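Local coordinates for protein endo-1,4-beta-xylanase C (Paenibacillus barcinonensis, PDB 4XUO) that degrades xylan by cutting internal beta-1,4-xylosidic linkages, represented by its calcium-bound CBM22-1 xylan-binding domain, at residues Glu94-Asn99 and Gly130-Leu135. Residues are numbered along the deposited sequence; the frame is centred on the assembly and turned at random.
Unlike the reference sequence in segment 94-99: Gly98 (reference Arg).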
# COMPACT_ATOMS: atom_id res chain seq x y z
N GLU A 94 8.11 -5.62 2.87
CA GLU A 94 9.00 -6.77 2.78
C GLU A 94 10.35 -6.27 2.24
O GLU A 94 10.41 -5.69 1.17
CB GLU A 94 8.37 -7.77 1.81
CG GLU A 94 9.24 -8.91 1.36
CD GLU A 94 8.45 -9.82 0.44
OE1 GLU A 94 8.35 -9.52 -0.77
OE2 GLU A 94 7.89 -10.80 0.93
N ARG A 95 11.42 -6.48 3.02
CA ARG A 95 12.74 -5.87 2.81
C ARG A 95 13.83 -6.96 2.76
O ARG A 95 13.85 -7.86 3.58
CB ARG A 95 13.04 -4.89 3.97
CG ARG A 95 14.46 -4.30 3.95
CD ARG A 95 14.63 -3.11 4.89
NE ARG A 95 14.24 -3.48 6.24
CZ ARG A 95 15.05 -4.10 7.11
NH1 ARG A 95 16.33 -4.32 6.86
NH2 ARG A 95 14.57 -4.46 8.29
N ARG A 96 14.73 -6.90 1.78
CA ARG A 96 15.98 -7.65 1.88
C ARG A 96 16.98 -6.83 2.65
O ARG A 96 17.30 -5.72 2.23
CB ARG A 96 16.56 -7.92 0.51
CG ARG A 96 15.94 -9.07 -0.19
CD ARG A 96 16.72 -9.38 -1.44
NE ARG A 96 16.19 -10.56 -2.12
CZ ARG A 96 15.06 -10.58 -2.81
NH1 ARG A 96 14.31 -9.49 -2.93
NH2 ARG A 96 14.67 -11.70 -3.40
N ASP A 97 17.51 -7.39 3.73
CA ASP A 97 18.45 -6.63 4.56
C ASP A 97 19.86 -6.68 3.95
O ASP A 97 20.05 -7.25 2.88
CB ASP A 97 18.38 -7.07 6.03
CG ASP A 97 18.91 -8.48 6.28
OD1 ASP A 97 19.65 -9.03 5.45
OD2 ASP A 97 18.59 -9.01 7.34
N GLY A 98 20.83 -6.06 4.62
CA GLY A 98 22.23 -6.13 4.23
C GLY A 98 22.81 -7.50 3.86
O GLY A 98 23.70 -7.57 3.01
N ASN A 99 22.34 -8.55 4.51
CA ASN A 99 22.78 -9.92 4.22
C ASN A 99 21.92 -10.64 3.16
O ASN A 99 22.08 -11.86 2.96
CB ASN A 99 22.75 -10.76 5.50
CG ASN A 99 23.64 -10.19 6.60
OD1 ASN A 99 23.21 -10.04 7.75
ND2 ASN A 99 24.89 -9.88 6.26
N GLY A 130 19.68 -2.53 3.54
CA GLY A 130 18.91 -3.33 2.60
C GLY A 130 19.05 -3.02 1.12
O GLY A 130 19.53 -1.94 0.73
N SER A 131 18.61 -3.96 0.29
CA SER A 131 18.76 -3.83 -1.17
C SER A 131 17.47 -3.73 -1.98
O SER A 131 17.49 -3.22 -3.11
CB SER A 131 19.57 -5.02 -1.72
OG SER A 131 18.90 -6.26 -1.49
N SER A 132 16.38 -4.26 -1.44
CA SER A 132 15.08 -4.24 -2.08
C SER A 132 13.99 -3.97 -1.04
O SER A 132 14.10 -4.41 0.10
CB SER A 132 14.80 -5.58 -2.80
OG SER A 132 14.53 -6.60 -1.89
N LEU A 133 12.93 -3.31 -1.49
CA LEU A 133 11.76 -2.94 -0.64
C LEU A 133 10.48 -3.16 -1.43
O LEU A 133 10.35 -2.65 -2.55
CB LEU A 133 11.79 -1.44 -0.31
CG LEU A 133 13.01 -0.93 0.42
CD1 LEU A 133 12.96 0.60 0.44
CD2 LEU A 133 13.05 -1.51 1.83
N LEU A 134 9.53 -3.91 -0.86
CA LEU A 134 8.24 -4.12 -1.47
C LEU A 134 7.12 -3.79 -0.48
O LEU A 134 6.99 -4.44 0.56
CB LEU A 134 8.11 -5.57 -1.94
CG LEU A 134 6.73 -5.76 -2.53
CD1 LEU A 134 6.70 -5.27 -3.96
CD2 LEU A 134 6.19 -7.16 -2.34
N LEU A 135 6.34 -2.77 -0.81
CA LEU A 135 5.15 -2.38 -0.01
C LEU A 135 3.94 -3.21 -0.46
O LEU A 135 3.72 -3.42 -1.65
CB LEU A 135 4.86 -0.90 -0.25
CG LEU A 135 3.61 -0.33 0.44
CD1 LEU A 135 3.85 -0.35 1.92
CD2 LEU A 135 3.40 1.11 -0.05
O HOH W 1 12.12 -6.77 -0.67
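Arg96 runs alongside the hydroxyl of Ser132 in segment 130-135 and turns its NH1 onto it, and its side chain is worth following atom by atom. CB sits beside two serine hydroxyls, those of Ser131 and Ser132; CG, turned beside the backbone N (chi1 -81°), passes 3.3 Å from Ser132 OG. CD still skirts both hydroxyls. The chain runs out extended to NE, and the turn about the CD-NE bond (chi4 74°) swings NH1 back, where it donates to Ser132 OG at 3.1 Å, the oxygen lying in the guanidinium plane at its edge. That same OG is 2.7 Å from a water, which in turn donates to Glu94 O, so the hydroxyl joins the Arg96 tip, by way of the water, to the backbone of Arg96's own strand. With an alanine at Ser132 the guanidinium is likely to lose its mate and turn freely, and the water to lose one of its partners.

Strands 87-96 and 132-139 pair within one of the two antiparallel sheets of the CBM22 beta-sandwich, here at the C-terminal end of strand 87-96. Glu94 and Leu134 form a hydrogen-bonded pair, Glu94 N to Leu134 O and Leu134 N to Glu94 O both 2.8 Å. On the same face as Arg96 and Ser132, their side chains run alongside each other, Glu94 OE1 3.6 Å from Leu134 CD2, while OE2 reaches Arg27 and Tyr104. On the other face, Leu133 CD2 lies against CG and CD of Arg95, whose NE forms a salt bridge with Asp105.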